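Local coordinates for taurocyamine kinase (Schistosoma mansoni, PDB 4WOD), which reversibly transfers the phosphate of ATP to taurocyamine, giving N-phosphotaurocyamine and ADP, with magnesium as cofactor, at residues L124-T136 / K255-F267. The protein carries 4 engineered substitutions. Residues are numbered along the deposited sequence; the frame is centred on the assembly and turned at random.
Sequences LGRTVEGFGFGPT and KFAFNDRLGFITF
The guanidinium of Arg-126 lies flat on the ring of Phe-264, the planes only 11° apart and CZ 3.4 Å from the ring centroid, a stacked cation-pi pair. Phe-258 CD1 covers the opposite face of that ring, while Leu-124 CD1 lies over the rim of the guanidinium's far face. Phe-256 meets the same arginine differently: its CD2 sits at the guanidinium edge, the two planes nearly perpendicular, and its own face receives the aliphatic stem in a CH-pi contact, with CG 3.7 Å from the ring centroid. A bend at chi2 (-69°) lets one side chain serve both rings, and a bond from NH1 to Gly-125 O helps fix the rotation of the guanidinium. Farther along, Phe-267 turns its edge to the face of Phe-133 in an offset edge-to-face pair, centroids 5.5 Å apart, and its CA also lies over that face.

Between these aromatic groups the backbones join in a single beta bridge, Val-128 with Phe-256: Ala-257 N donates to Thr-127 O (2.9 Å) and Glu-129 N to Lys-255 O (3.0 Å). Thr-127 OG1 donates to Ile-265 O at 2.6 Å, approaching from above the carbonyl plane. A water gives the same carbonyl a second donor, also donating to Ala-257 O and accepting from Thr-127 N. It thus stitches both arms of the hairpin formed by 258-259 and 263-264 to the segment 124-136.

The contact ties this hairpin to the end of central strand 117-126 in the phosphagen kinase catalytic domain, near the bound arginine and the predicted active-site Cys-268. Val-128 packs on helix 139-154, Arg-126 and Phe-256 on helix 236-251, and Val-128 and Phe-256 also reach Ile-225 of strand 225-232.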
# COMPACT_ATOMS: atom_id res chain seq x y z
N LEU A 124 12.77 2.73 -24.66
CA LEU A 124 12.68 1.32 -25.02
C LEU A 124 14.08 0.70 -25.11
O LEU A 124 15.10 1.41 -25.08
CB LEU A 124 11.93 1.12 -26.34
CG LEU A 124 12.34 1.86 -27.61
CD1 LEU A 124 13.62 1.31 -28.26
CD2 LEU A 124 11.16 1.83 -28.59
N GLY A 125 14.10 -0.61 -25.26
CA GLY A 125 15.33 -1.37 -25.35
C GLY A 125 15.21 -2.44 -26.43
O GLY A 125 14.09 -2.81 -26.80
N ARG A 126 16.34 -2.91 -26.94
CA ARG A 126 16.36 -4.01 -27.89
C ARG A 126 17.58 -4.90 -27.69
O ARG A 126 18.65 -4.44 -27.30
CB ARG A 126 16.36 -3.51 -29.34
CG ARG A 126 15.11 -2.74 -29.77
CD ARG A 126 13.90 -3.66 -29.85
NE ARG A 126 12.76 -3.04 -30.53
CZ ARG A 126 11.73 -2.47 -29.90
NH1 ARG A 126 11.72 -2.44 -28.56
NH2 ARG A 126 10.73 -1.94 -30.59
N THR A 127 17.37 -6.18 -27.98
CA THR A 127 18.43 -7.17 -28.06
C THR A 127 18.72 -7.44 -29.52
O THR A 127 17.79 -7.72 -30.28
CB THR A 127 18.02 -8.48 -27.40
OG1 THR A 127 17.73 -8.26 -26.02
CG2 THR A 127 19.12 -9.55 -27.59
N VAL A 128 19.98 -7.36 -29.92
CA VAL A 128 20.36 -7.72 -31.29
C VAL A 128 20.59 -9.24 -31.39
O VAL A 128 21.37 -9.81 -30.61
CB VAL A 128 21.63 -6.93 -31.75
CG1 VAL A 128 22.10 -7.41 -33.12
CG2 VAL A 128 21.36 -5.41 -31.76
N GLU A 129 19.90 -9.91 -32.32
CA GLU A 129 20.09 -11.35 -32.53
C GLU A 129 21.54 -11.72 -32.79
O GLU A 129 22.27 -10.99 -33.47
CB GLU A 129 19.26 -11.84 -33.72
CG GLU A 129 17.79 -11.94 -33.44
CD GLU A 129 17.02 -12.43 -34.65
OE1 GLU A 129 17.52 -12.25 -35.80
OE2 GLU A 129 15.92 -13.00 -34.46
N GLY A 130 21.95 -12.87 -32.27
CA GLY A 130 23.25 -13.43 -32.55
C GLY A 130 24.30 -13.07 -31.51
O GLY A 130 25.44 -13.49 -31.64
N PHE A 131 23.93 -12.29 -30.50
CA PHE A 131 24.91 -11.84 -29.51
C PHE A 131 24.40 -12.12 -28.11
O PHE A 131 23.22 -12.01 -27.87
CB PHE A 131 25.20 -10.33 -29.62
CG PHE A 131 25.86 -9.93 -30.90
CD1 PHE A 131 27.24 -9.83 -30.99
CD2 PHE A 131 25.09 -9.64 -32.02
CE1 PHE A 131 27.86 -9.44 -32.17
CE2 PHE A 131 25.69 -9.25 -33.22
CZ PHE A 131 27.08 -9.15 -33.29
N GLY A 132 25.31 -12.47 -27.20
CA GLY A 132 24.92 -12.73 -25.83
C GLY A 132 24.77 -11.45 -25.03
O GLY A 132 24.80 -10.35 -25.58
N PHE A 133 24.54 -11.62 -23.73
CA PHE A 133 24.52 -10.53 -22.78
C PHE A 133 25.85 -10.56 -22.02
O PHE A 133 26.70 -11.38 -22.32
CB PHE A 133 23.33 -10.64 -21.82
CG PHE A 133 21.98 -10.43 -22.48
CD1 PHE A 133 21.83 -9.46 -23.48
CD2 PHE A 133 20.88 -11.20 -22.12
CE1 PHE A 133 20.58 -9.26 -24.08
CE2 PHE A 133 19.64 -11.02 -22.71
CZ PHE A 133 19.47 -10.05 -23.69
N GLY A 134 25.99 -9.66 -21.03
CA GLY A 134 27.16 -9.59 -20.18
C GLY A 134 27.95 -10.87 -19.93
O GLY A 134 29.16 -10.92 -20.21
N PRO A 135 27.28 -11.92 -19.40
CA PRO A 135 27.94 -13.18 -19.03
C PRO A 135 28.45 -14.02 -20.20
O PRO A 135 29.28 -14.90 -19.97
CB PRO A 135 26.84 -13.95 -18.28
CG PRO A 135 25.92 -12.88 -17.76
CD PRO A 135 25.90 -11.87 -18.88
N THR A 136 27.97 -13.78 -21.41
CA THR A 136 28.32 -14.66 -22.51
C THR A 136 29.04 -13.96 -23.66
O THR A 136 29.52 -14.62 -24.58
CB THR A 136 27.05 -15.39 -23.10
OG1 THR A 136 25.99 -14.44 -23.28
CG2 THR A 136 26.58 -16.52 -22.17
N LYS A 255 18.60 -6.70 -36.71
CA LYS A 255 17.65 -7.75 -36.40
C LYS A 255 17.50 -7.80 -34.89
O LYS A 255 18.46 -8.12 -34.19
CB LYS A 255 18.14 -9.11 -36.92
CG LYS A 255 18.51 -9.16 -38.39
CD LYS A 255 19.16 -10.51 -38.73
CE LYS A 255 19.28 -10.73 -40.23
NZ LYS A 255 17.96 -10.79 -40.92
N PHE A 256 16.30 -7.49 -34.40
CA PHE A 256 16.05 -7.53 -32.96
C PHE A 256 15.35 -8.82 -32.56
O PHE A 256 14.49 -9.33 -33.28
CB PHE A 256 15.22 -6.33 -32.51
CG PHE A 256 15.85 -4.99 -32.80
CD1 PHE A 256 17.18 -4.74 -32.49
CD2 PHE A 256 15.10 -3.98 -33.37
CE1 PHE A 256 17.75 -3.52 -32.76
CE2 PHE A 256 15.66 -2.75 -33.63
CZ PHE A 256 17.00 -2.51 -33.33
N ALA A 257 15.72 -9.34 -31.39
CA ALA A 257 15.16 -10.58 -30.88
C ALA A 257 13.75 -10.38 -30.34
O ALA A 257 13.53 -9.57 -29.45
CB ALA A 257 16.06 -11.16 -29.78
N PHE A 258 12.80 -11.14 -30.90
CA PHE A 258 11.40 -11.05 -30.51
C PHE A 258 10.75 -12.42 -30.64
O PHE A 258 10.98 -13.11 -31.62
CB PHE A 258 10.67 -10.01 -31.40
CG PHE A 258 9.19 -9.85 -31.12
CD1 PHE A 258 8.70 -8.70 -30.50
CD2 PHE A 258 8.27 -10.81 -31.54
CE1 PHE A 258 7.32 -8.53 -30.27
CE2 PHE A 258 6.90 -10.65 -31.30
CZ PHE A 258 6.42 -9.51 -30.67
N ASN A 259 9.94 -12.83 -29.67
CA ASN A 259 9.07 -13.98 -29.92
C ASN A 259 7.66 -13.72 -29.39
O ASN A 259 7.44 -12.83 -28.55
CB ASN A 259 9.67 -15.29 -29.36
CG ASN A 259 9.58 -15.42 -27.83
OD1 ASN A 259 8.56 -15.14 -27.21
ND2 ASN A 259 10.66 -15.94 -27.22
N ASP A 260 6.70 -14.50 -29.88
CA ASP A 260 5.30 -14.17 -29.70
C ASP A 260 4.79 -14.48 -28.30
O ASP A 260 3.63 -14.26 -28.00
CB ASP A 260 4.44 -14.90 -30.74
CG ASP A 260 4.77 -14.48 -32.17
OD1 ASP A 260 4.27 -13.42 -32.61
OD2 ASP A 260 5.55 -15.21 -32.84
N ARG A 261 5.67 -14.96 -27.43
CA ARG A 261 5.34 -15.16 -26.03
C ARG A 261 5.82 -13.99 -25.15
O ARG A 261 5.05 -13.42 -24.38
CB ARG A 261 5.95 -16.48 -25.57
CG ARG A 261 5.57 -16.94 -24.19
CD ARG A 261 6.04 -18.39 -24.04
NE ARG A 261 7.46 -18.53 -24.34
CZ ARG A 261 8.40 -18.35 -23.43
NH1 ARG A 261 8.03 -18.06 -22.20
NH2 ARG A 261 9.70 -18.48 -23.73
N LEU A 262 7.10 -13.61 -25.28
CA LEU A 262 7.67 -12.56 -24.43
C LEU A 262 7.81 -11.22 -25.13
O LEU A 262 8.26 -10.25 -24.52
CB LEU A 262 9.04 -12.99 -23.90
CG LEU A 262 9.02 -14.35 -23.19
CD1 LEU A 262 10.40 -14.76 -22.72
CD2 LEU A 262 8.05 -14.32 -22.02
N GLY A 263 7.48 -11.15 -26.41
CA GLY A 263 7.78 -9.94 -27.16
C GLY A 263 9.28 -9.73 -27.34
O GLY A 263 10.01 -10.67 -27.65
N PHE A 264 9.74 -8.48 -27.17
CA PHE A 264 11.17 -8.16 -27.31
C PHE A 264 11.94 -8.65 -26.09
O PHE A 264 11.62 -8.32 -24.93
CB PHE A 264 11.39 -6.66 -27.49
CG PHE A 264 10.93 -6.13 -28.81
CD1 PHE A 264 11.66 -6.41 -29.96
CD2 PHE A 264 9.78 -5.37 -28.91
CE1 PHE A 264 11.25 -5.93 -31.20
CE2 PHE A 264 9.36 -4.88 -30.14
CZ PHE A 264 10.10 -5.14 -31.28
N ILE A 265 12.95 -9.46 -26.36
CA ILE A 265 13.82 -9.97 -25.30
C ILE A 265 14.66 -8.84 -24.71
O ILE A 265 15.18 -7.98 -25.44
CB ILE A 265 14.74 -11.08 -25.84
CG1 ILE A 265 13.92 -12.20 -26.49
CG2 ILE A 265 15.67 -11.62 -24.74
CD1 ILE A 265 12.81 -12.78 -25.63
N THR A 266 14.80 -8.85 -23.39
CA THR A 266 15.68 -7.90 -22.70
C THR A 266 16.50 -8.65 -21.67
O THR A 266 16.16 -9.78 -21.33
CB THR A 266 14.88 -6.77 -22.01
OG1 THR A 266 13.81 -7.36 -21.24
CG2 THR A 266 14.32 -5.82 -23.08
N PHE A 267 17.55 -8.00 -21.18
CA PHE A 267 18.44 -8.59 -20.15
C PHE A 267 17.70 -8.85 -18.84
O PHE A 267 17.86 -9.90 -18.20
CB PHE A 267 19.64 -7.67 -19.92
CG PHE A 267 20.63 -8.16 -18.89
CD1 PHE A 267 21.38 -9.30 -19.09
CD2 PHE A 267 20.83 -7.43 -17.72
CE1 PHE A 267 22.31 -9.72 -18.13
CE2 PHE A 267 21.76 -7.84 -16.78
CZ PHE A 267 22.49 -8.99 -16.98
O HOH W 1 14.68 -7.36 -28.22
O HOH W 2 13.57 -12.84 -33.12